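Local coordinates for protein tRNA (cytosine(72)-C(5))-methyltransferase (Pyrococcus horikoshii, PDB 5ZVE) that methylates the C5 position of cytosine 72 in several tRNAs, taking the methyl group from S-adenosyl-L-methionine, at residues A[202-207]-A[258-263]; A[237-242]-A[250-255]. One frame throughout, in Å; residues are numbered along the deposited sequence.

Contact 1: A[202-207]-A[258-263]. With SAH (S-adenosyl-L-homocysteine), chain C.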
ATOM      1  N   ILE A 202     -13.204  11.833  10.744  1.00 32.48           N
ATOM      2  CA  ILE A 202     -12.297  11.003  11.524  1.00 30.10           C
ATOM      3  C   ILE A 202     -11.637   9.904  10.698  1.00 32.17           C
ATOM      4  O   ILE A 202     -12.316   9.094  10.067  1.00 30.08           O
ATOM      5  CB  ILE A 202     -13.014  10.338  12.709  1.00 34.76           C
ATOM      6  CG1 ILE A 202     -13.688  11.388  13.596  1.00 32.75           C
ATOM      7  CG2 ILE A 202     -12.025   9.496  13.507  1.00 29.41           C
ATOM      8  CD1 ILE A 202     -14.412  10.793  14.791  1.00 36.20           C
ATOM      9  N   ASP A 203     -10.309   9.896  10.710  1.00 31.41           N
ATOM     10  CA  ASP A 203      -9.513   8.792  10.182  1.00 32.18           C
ATOM     11  C   ASP A 203      -9.001   7.988  11.377  1.00 29.84           C
ATOM     12  O   ASP A 203      -8.101   8.439  12.082  1.00 28.87           O
ATOM     13  CB  ASP A 203      -8.362   9.329   9.323  1.00 28.50           C
ATOM     14  CG  ASP A 203      -7.717   8.263   8.458  1.00 29.81           C
ATOM     15  OD1 ASP A 203      -7.959   7.060   8.681  1.00 27.74           O
ATOM     16  OD2 ASP A 203      -6.970   8.644   7.532  1.00 31.44           O
ATOM     17  N   MET A 204      -9.569   6.808  11.617  1.00 29.38           N
ATOM     18  CA  MET A 204      -9.331   6.134  12.894  1.00 34.15           C
ATOM     19  C   MET A 204      -8.188   5.130  12.854  1.00 37.95           C
ATOM     20  O   MET A 204      -7.849   4.534  13.870  1.00 38.59           O
ATOM     21  CB  MET A 204     -10.596   5.421  13.387  1.00 37.32           C
ATOM     22  CG  MET A 204     -11.301   4.546  12.364  1.00 36.38           C
ATOM     23  SD  MET A 204     -12.773   3.776  13.087  1.00 45.88           S
ATOM     24  CE  MET A 204     -13.706   5.220  13.495  1.00 35.59           C
ATOM     25  N   ALA A 205      -7.590   4.956  11.683  1.00 34.55           N
ATOM     26  CA  ALA A 205      -6.351   4.205  11.559  1.00 32.15           C
ATOM     27  C   ALA A 205      -5.523   4.893  10.492  1.00 31.02           C
ATOM     28  O   ALA A 205      -5.433   4.418   9.358  1.00 31.43           O
ATOM     29  CB  ALA A 205      -6.620   2.757  11.200  1.00 32.91           C
ATOM     30  N   ALA A 206      -4.910   6.011  10.864  1.00 29.90           N
ATOM     31  CA  ALA A 206      -4.522   7.018   9.884  1.00 29.51           C
ATOM     32  C   ALA A 206      -3.057   6.990   9.474  1.00 27.12           C
ATOM     33  O   ALA A 206      -2.735   7.385   8.358  1.00 27.08           O
ATOM     34  CB  ALA A 206      -4.874   8.399  10.418  1.00 26.56           C
ATOM     35  N   ALA A 207      -2.175   6.514  10.349  1.00 27.48           N
ATOM     36  CA  ALA A 207      -0.739   6.578  10.078  1.00 30.48           C
ATOM     37  C   ALA A 207      -0.323   5.544   9.034  1.00 31.27           C
ATOM     38  O   ALA A 207      -0.877   4.447   8.999  1.00 26.25           O
ATOM     39  CB  ALA A 207       0.049   6.386  11.365  1.00 29.55           C
ATOM     40  N   ARG A 258     -10.533   1.491  18.836  1.00 39.88           N
ATOM     41  CA  ARG A 258     -11.684   0.689  19.225  1.00 39.36           C
ATOM     42  C   ARG A 258     -12.459   1.332  20.370  1.00 40.38           C
ATOM     43  O   ARG A 258     -13.619   1.005  20.607  1.00 35.16           O
ATOM     44  CB  ARG A 258     -11.237  -0.718  19.617  1.00 34.26           C
ATOM     45  CG  ARG A 258     -10.706  -1.529  18.452  1.00 33.60           C
ATOM     46  CD  ARG A 258     -10.058  -2.818  18.923  1.00 31.73           C
ATOM     47  NE  ARG A 258      -9.054  -2.584  19.952  1.00 33.12           N
ATOM     48  CZ  ARG A 258      -8.414  -3.550  20.596  1.00 32.34           C
ATOM     49  NH1 ARG A 258      -7.511  -3.250  21.517  1.00 39.44           N
ATOM     50  NH2 ARG A 258      -8.688  -4.818  20.324  1.00 31.97           N
ATOM     51  N   LYS A 259     -11.804   2.244  21.079  1.00 38.91           N
ATOM     52  CA  LYS A 259     -12.444   3.004  22.144  1.00 40.08           C
ATOM     53  C   LYS A 259     -12.895   4.386  21.678  1.00 39.30           C
ATOM     54  O   LYS A 259     -13.189   5.244  22.501  1.00 38.83           O
ATOM     55  CB  LYS A 259     -11.497   3.143  23.338  1.00 43.70           C
ATOM     56  CG  LYS A 259     -10.972   1.818  23.878  1.00 42.61           C
ATOM     57  CD  LYS A 259     -10.142   2.028  25.129  1.00 42.12           C
ATOM     58  CE  LYS A 259     -11.014   2.019  26.374  1.00 53.89           C
ATOM     59  NZ  LYS A 259     -11.467   0.640  26.707  1.00 61.77           N
ATOM     60  N   LEU A 260     -12.952   4.596  20.362  1.00 35.92           N
ATOM     61  CA  LEU A 260     -13.330   5.897  19.792  1.00 36.37           C
ATOM     62  C   LEU A 260     -14.539   6.605  20.428  1.00 41.46           C
ATOM     63  O   LEU A 260     -14.476   7.815  20.663  1.00 41.04           O
ATOM     64  CB  LEU A 260     -13.599   5.769  18.288  1.00 38.81           C
ATOM     65  CG  LEU A 260     -14.071   7.092  17.663  1.00 39.01           C
ATOM     66  CD1 LEU A 260     -13.010   8.176  17.761  1.00 34.15           C
ATOM     67  CD2 LEU A 260     -14.545   6.933  16.247  1.00 36.10           C
ATOM     68  N   PRO A 261     -15.644   5.878  20.704  1.00 37.89           N
ATOM     69  CA  PRO A 261     -16.777   6.578  21.320  1.00 36.53           C
ATOM     70  C   PRO A 261     -16.471   7.247  22.663  1.00 37.71           C
ATOM     71  O   PRO A 261     -17.314   7.993  23.153  1.00 44.58           O
ATOM     72  CB  PRO A 261     -17.813   5.465  21.497  1.00 40.01           C
ATOM     73  CG  PRO A 261     -17.511   4.510  20.410  1.00 34.77           C
ATOM     74  CD  PRO A 261     -16.011   4.500  20.322  1.00 37.48           C
ATOM     75  N   ASP A 262     -15.296   6.997  23.233  1.00 37.90           N
ATOM     76  CA  ASP A 262     -14.887   7.641  24.478  1.00 41.15           C
ATOM     77  C   ASP A 262     -14.720   9.146  24.301  1.00 45.07           C
ATOM     78  O   ASP A 262     -14.840   9.905  25.263  1.00 50.72           O
ATOM     79  CB  ASP A 262     -13.584   7.034  25.006  1.00 40.46           C
ATOM     80  CG  ASP A 262     -13.776   5.637  25.566  1.00 50.71           C
ATOM     81  OD1 ASP A 262     -14.892   5.090  25.433  1.00 51.30           O
ATOM     82  OD2 ASP A 262     -12.813   5.088  26.142  1.00 53.40           O
ATOM     83  N   LEU A 263     -14.435   9.578  23.077  1.00 43.60           N
ATOM     84  CA  LEU A 263     -14.510  10.999  22.744  1.00 47.23           C
ATOM     85  C   LEU A 263     -15.982  11.403  22.750  1.00 48.29           C
ATOM     86  O   LEU A 263     -16.855  10.551  22.884  1.00 52.10           O
ATOM     87  CB  LEU A 263     -13.862  11.289  21.382  1.00 46.46           C
ATOM     88  CG  LEU A 263     -12.330  11.311  21.263  1.00 48.35           C
ATOM     89  CD1 LEU A 263     -11.699   9.975  21.619  1.00 46.29           C
ATOM     90  CD2 LEU A 263     -11.897  11.732  19.864  1.00 45.77           C
TER
HETATM   91  N   SAH C 401      -4.613   4.594   6.479  1.00 21.31           N
HETATM   92  CA  SAH C 401      -3.155   4.637   6.516  1.00 24.17           C
HETATM   93  CB  SAH C 401      -2.562   3.243   6.721  1.00 27.48           C
HETATM   94  CG  SAH C 401      -3.313   2.328   7.693  1.00 25.94           C
HETATM   95  SD  SAH C 401      -2.295   0.905   8.151  1.00 29.95           S
HETATM   96  C   SAH C 401      -2.548   5.317   5.286  1.00 27.90           C
HETATM   97  O   SAH C 401      -3.218   5.543   4.279  1.00 27.05           O
HETATM   98  OXT SAH C 401      -1.367   5.664   5.271  1.00 25.63           O
HETATM   99  C5' SAH C 401      -3.306   0.494   9.602  1.00 28.39           C
HETATM  100  C4' SAH C 401      -2.955   1.288  10.859  1.00 31.48           C
HETATM  101  O4' SAH C 401      -3.812   0.913  11.918  1.00 32.68           O
HETATM  102  C3' SAH C 401      -1.536   1.071  11.369  1.00 33.52           C
HETATM  103  O3' SAH C 401      -0.827   2.285  11.284  1.00 28.40           O
HETATM  104  C2' SAH C 401      -1.679   0.701  12.834  1.00 28.73           C
HETATM  105  O2' SAH C 401      -0.818   1.485  13.622  1.00 32.63           O
HETATM  106  C1' SAH C 401      -3.117   1.067  13.139  1.00 31.02           C
HETATM  107  N9  SAH C 401      -3.730   0.268  14.222  1.00 32.92           N
HETATM  108  C8  SAH C 401      -3.640  -1.083  14.448  1.00 35.45           C
HETATM  109  N7  SAH C 401      -4.369  -1.385  15.550  1.00 31.85           N
HETATM  110  C5  SAH C 401      -4.921  -0.248  16.029  1.00 34.29           C
HETATM  111  C6  SAH C 401      -5.744   0.017  17.118  1.00 37.60           C
HETATM  112  N6  SAH C 401      -6.141  -0.961  17.930  1.00 35.16           N
HETATM  113  N1  SAH C 401      -6.156   1.311  17.354  1.00 40.64           N
HETATM  114  C2  SAH C 401      -5.751   2.333  16.516  1.00 39.85           C
HETATM  115  N3  SAH C 401      -4.933   2.064  15.440  1.00 37.18           N
HETATM  116  C4  SAH C 401      -4.526   0.794  15.202  1.00 32.14           C

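Contact 2: A[237-242]-A[250-255]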
ATOM      1  N   LYS A 237       6.164   9.325  12.104  1.00 41.40           N
ATOM      2  CA  LYS A 237       6.350   9.396  10.663  1.00 35.70           C
ATOM      3  C   LYS A 237       5.260  10.252  10.031  1.00 38.29           C
ATOM      4  O   LYS A 237       5.508  10.989   9.072  1.00 37.58           O
ATOM      5  CB  LYS A 237       6.356   7.998  10.043  1.00 37.85           C
ATOM      6  CG  LYS A 237       6.640   8.000   8.548  1.00 41.63           C
ATOM      7  CD  LYS A 237       7.992   8.634   8.259  1.00 38.40           C
ATOM      8  CE  LYS A 237       8.303   8.640   6.773  1.00 48.03           C
ATOM      9  NZ  LYS A 237       9.639   9.237   6.490  1.00 51.03           N
ATOM     10  N   MET A 238       4.053  10.158  10.578  1.00 35.36           N
ATOM     11  CA  MET A 238       2.924  10.918  10.061  1.00 33.13           C
ATOM     12  C   MET A 238       3.117  12.416  10.278  1.00 35.71           C
ATOM     13  O   MET A 238       2.738  13.226   9.429  1.00 35.12           O
ATOM     14  CB  MET A 238       1.620  10.449  10.710  1.00 30.86           C
ATOM     15  CG  MET A 238       0.398  11.219  10.266  1.00 31.52           C
ATOM     16  SD  MET A 238      -1.130  10.291  10.495  1.00 32.24           S
ATOM     17  CE  MET A 238      -2.303  11.434   9.793  1.00 29.97           C
ATOM     18  N   GLU A 239       3.711  12.778  11.414  1.00 34.82           N
ATOM     19  CA  GLU A 239       4.035  14.176  11.698  1.00 40.97           C
ATOM     20  C   GLU A 239       4.989  14.747  10.651  1.00 33.19           C
ATOM     21  O   GLU A 239       4.829  15.883  10.206  1.00 32.14           O
ATOM     22  CB  GLU A 239       4.652  14.316  13.094  1.00 38.34           C
ATOM     23  CG  GLU A 239       3.655  14.237  14.238  1.00 44.19           C
ATOM     24  CD  GLU A 239       4.325  14.126  15.599  1.00 47.86           C
ATOM     25  OE1 GLU A 239       5.571  14.104  15.652  1.00 51.32           O
ATOM     26  OE2 GLU A 239       3.603  14.065  16.617  1.00 61.00           O
ATOM     27  N   GLU A 240       5.982  13.951  10.268  1.00 33.50           N
ATOM     28  CA  GLU A 240       6.951  14.366   9.263  1.00 36.84           C
ATOM     29  C   GLU A 240       6.291  14.503   7.897  1.00 37.32           C
ATOM     30  O   GLU A 240       6.563  15.450   7.160  1.00 38.19           O
ATOM     31  CB  GLU A 240       8.108  13.366   9.186  1.00 35.59           C
ATOM     32  CG  GLU A 240       8.852  13.171  10.498  1.00 36.62           C
ATOM     33  CD  GLU A 240       9.829  12.009  10.451  1.00 46.55           C
ATOM     34  OE1 GLU A 240      10.244  11.616   9.338  1.00 52.73           O
ATOM     35  OE2 GLU A 240      10.181  11.487  11.528  1.00 55.47           O
ATOM     36  N   ASN A 241       5.415  13.554   7.574  1.00 37.64           N
ATOM     37  CA  ASN A 241       4.668  13.589   6.324  1.00 33.43           C
ATOM     38  C   ASN A 241       3.785  14.822   6.222  1.00 37.23           C
ATOM     39  O   ASN A 241       3.692  15.442   5.164  1.00 39.19           O
ATOM     40  CB  ASN A 241       3.814  12.330   6.171  1.00 30.11           C
ATOM     41  CG  ASN A 241       4.644  11.088   5.907  1.00 29.90           C
ATOM     42  OD1 ASN A 241       5.796  11.173   5.481  1.00 31.34           O
ATOM     43  ND2 ASN A 241       4.055   9.924   6.152  1.00 31.71           N
ATOM     44  N   ILE A 242       3.147  15.176   7.332  1.00 33.68           N
ATOM     45  CA  ILE A 242       2.275  16.338   7.387  1.00 33.43           C
ATOM     46  C   ILE A 242       3.056  17.627   7.134  1.00 36.94           C
ATOM     47  O   ILE A 242       2.644  18.475   6.333  1.00 39.65           O
ATOM     48  CB  ILE A 242       1.558  16.419   8.749  1.00 33.97           C
ATOM     49  CG1 ILE A 242       0.414  15.404   8.801  1.00 35.91           C
ATOM     50  CG2 ILE A 242       1.011  17.809   8.986  1.00 31.12           C
ATOM     51  CD1 ILE A 242      -0.186  15.222  10.180  1.00 35.77           C
ATOM     52  N   VAL A 250      -4.850  18.820  10.016  1.00 38.60           N
ATOM     53  CA  VAL A 250      -4.978  17.555  10.725  1.00 33.71           C
ATOM     54  C   VAL A 250      -4.642  17.648  12.210  1.00 37.96           C
ATOM     55  O   VAL A 250      -3.641  18.253  12.597  1.00 38.35           O
ATOM     56  CB  VAL A 250      -4.078  16.481  10.081  1.00 29.42           C
ATOM     57  CG1 VAL A 250      -4.187  15.173  10.823  1.00 35.54           C
ATOM     58  CG2 VAL A 250      -4.472  16.283   8.629  1.00 30.72           C
ATOM     59  N   LYS A 251      -5.502  17.053  13.034  1.00 36.24           N
ATOM     60  CA  LYS A 251      -5.241  16.900  14.460  1.00 40.56           C
ATOM     61  C   LYS A 251      -4.942  15.442  14.794  1.00 37.67           C
ATOM     62  O   LYS A 251      -5.795  14.568  14.626  1.00 37.43           O
ATOM     63  CB  LYS A 251      -6.426  17.401  15.287  1.00 38.30           C
ATOM     64  CG  LYS A 251      -6.299  17.130  16.781  1.00 48.02           C
ATOM     65  CD  LYS A 251      -5.095  17.844  17.382  1.00 49.39           C
ATOM     66  CE  LYS A 251      -5.193  17.934  18.900  1.00 41.06           C
ATOM     67  NZ  LYS A 251      -5.559  16.632  19.516  1.00 55.19           N
ATOM     68  N   LEU A 252      -3.724  15.189  15.259  1.00 35.85           N
ATOM     69  CA  LEU A 252      -3.304  13.842  15.625  1.00 38.61           C
ATOM     70  C   LEU A 252      -3.682  13.493  17.056  1.00 41.96           C
ATOM     71  O   LEU A 252      -3.432  14.260  17.982  1.00 45.10           O
ATOM     72  CB  LEU A 252      -1.792  13.682  15.451  1.00 38.21           C
ATOM     73  CG  LEU A 252      -1.259  13.080  14.151  1.00 40.36           C
ATOM     74  CD1 LEU A 252      -1.885  13.742  12.964  1.00 34.30           C
ATOM     75  CD2 LEU A 252       0.243  13.242  14.092  1.00 30.35           C
ATOM     76  N   VAL A 253      -4.287  12.324  17.228  1.00 42.56           N
ATOM     77  CA  VAL A 253      -4.544  11.794  18.558  1.00 38.83           C
ATOM     78  C   VAL A 253      -4.090  10.334  18.612  1.00 44.05           C
ATOM     79  O   VAL A 253      -4.443   9.518  17.756  1.00 41.68           O
ATOM     80  CB  VAL A 253      -6.037  11.943  18.965  1.00 40.96           C
ATOM     81  CG1 VAL A 253      -6.413  13.408  19.098  1.00 41.93           C
ATOM     82  CG2 VAL A 253      -6.950  11.251  17.983  1.00 43.12           C
ATOM     83  N   GLN A 254      -3.272  10.024  19.613  1.00 39.29           N
ATOM     84  CA  GLN A 254      -2.812   8.663  19.842  1.00 39.91           C
ATOM     85  C   GLN A 254      -3.741   7.933  20.805  1.00 45.24           C
ATOM     86  O   GLN A 254      -3.974   8.405  21.919  1.00 48.84           O
ATOM     87  CB  GLN A 254      -1.390   8.674  20.394  1.00 34.88           C
ATOM     88  CG  GLN A 254      -0.798   7.298  20.564  1.00 39.47           C
ATOM     89  CD  GLN A 254       0.576   7.338  21.182  1.00 49.02           C
ATOM     90  OE1 GLN A 254       1.126   8.410  21.433  1.00 54.06           O
ATOM     91  NE2 GLN A 254       1.147   6.166  21.430  1.00 49.66           N
ATOM     92  N   MET A 255      -4.232   6.770  20.384  1.00 40.59           N
ATOM     93  CA  MET A 255      -5.210   6.009  21.162  1.00 44.77           C
ATOM     94  C   MET A 255      -5.616   4.722  20.460  1.00 43.02           C
ATOM     95  O   MET A 255      -5.399   4.564  19.258  1.00 37.48           O
ATOM     96  CB  MET A 255      -6.467   6.847  21.425  1.00 39.35           C
ATOM     97  CG  MET A 255      -7.418   6.894  20.243  1.00 39.77           C
ATOM     98  SD  MET A 255      -8.940   7.801  20.558  1.00 40.12           S
ATOM     99  CE  MET A 255      -9.769   6.688  21.695  1.00 37.94           C
TER

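Contact 1: A[202-207]-A[258-263]
Leu260 plugs its isobutyl group against Met204 and Ile202, joining the 3-10 segment 258-262 to the end of strand 201-203. Its CG lies anti to the backbone N (chi1 177°), which carries both methyls out to the strand. Leu260 CD2 is the busier branch: its modelled distance to Met204 CE, 3.3 Å, is unusually short and of doubtful exactness, and Ile202 CD1 lies at 4.1 Å. Met204 starts with CG between its own backbone N and carbonyl carbon, runs straight on to SD, then bends at chi3 (61°); the bend turns CE onto Leu260, and the two side chains cross almost at right angles. Ile202 meets the same leucine differently, end to end through CD1, its CG1 arm fully extended at chi2 (-180°). Ile228 of the neighbouring strand packs on Ile202 and Leu260, Ser311 on Leu260, and Ala308 of helix 291-310 on Met204.

Beyond Met204 three alanines line S-adenosylhomocysteine, the product left by the methyl donor. Ala205 O accepts a hydrogen bond from the amino N of S-adenosylhomocysteine at 3.0 Å, while Ala205 CB rests 3.4 Å from the ribose O4' of the same ligand. At the adenine end, N6 of S-adenosylhomocysteine lies oblique to the Arg258 guanidinium, 3.9 Å from Arg258 NE, and Arg258 NH1 forms a salt bridge with Asp256. The chemistry is thus divided: the join itself is purely apolar and buried, whereas the ligand is met by the Ala205 carbonyl and, more loosely, by Arg258. The apolar join adjoins Ala205-Ala207 of the S-adenosylmethionine site, in the loop that follows strand 201-203 in this class I methyltransferase.

Contact 2: A[237-242]-A[250-255]
Leu252 stands out from strand 250-254 into the face of helix 232-245 and divides its two methyls between neighbours. Leu252 CD1 meets Ile242 CD1 at 3.6 Å, the two side chains pointing at each other tip to tip, and lies 3.9 Å from Met238 CE. Leu252 CD2 meets the aliphatic part of the Glu239 side chain, 3.6 Å from Glu239 CG, the two chains crossing at a slant. Glu239 thus lends a methylene to the apolar seam at its exposed margin, with CG anti to its carbonyl carbon (chi1 -77°) and the extended chain taking the carboxylate onward past the leucine.

Met238 reaches in from the preceding position with CG anti to the backbone N (chi1 178°) and an extended chain that slants across Leu252 and leaves Met238 CE 4.3 Å from Val250 CG1. One helical turn further on, Ile242 brings the same CD1 that touches Leu252 to within 4.1 Å of Val250 CG1, there crossing the valine at a slant. Val250 and Leu252, two apart on the strand, both direct their side chains at the helix, whereas Lys251 between them points away. The seam is held by van der Waals packing, with its polar margin at Glu239.

The axes of 237-242 and 250-254 run antiparallel at 175°, 10.6 Å apart at closest; they belong to the second half of the beta-alpha-beta crossover formed by strand 225-229, helix 232-245 and strand 250-254 in the Rossmann-like methyltransferase domain. Strand 225-229 lies parallel beside 250-254 and contributes Ala227, which touches Met238 and Val250. Thr212 of helix 210-218 touches the same two residues, and Leu235, earlier on helix 232-245, touches Leu252.

From the N terminus the chain passes through strand 201-203 and the cofactor-binding loop, runs on through helix 210-218 and strand 225-229, and enters helix 232-245. Contact 2 closes the short return from this helix to strand 250-254. Contact 1 closes the longer loop when 258-263 comes back to 202-207, so contact 2 is nested inside it. Their centres lie about 13 Å apart, and each involves one strand of the same mixed sheet. They also touch directly: Met255 SD packs 3.7 Å from Leu263 CD1, and Met238 SD lies 3.8 Å from Ala207 CA. Between them they join helix 232-245 to strand 250-254, and the 3-10 segment after that strand to the end of strand 201-203.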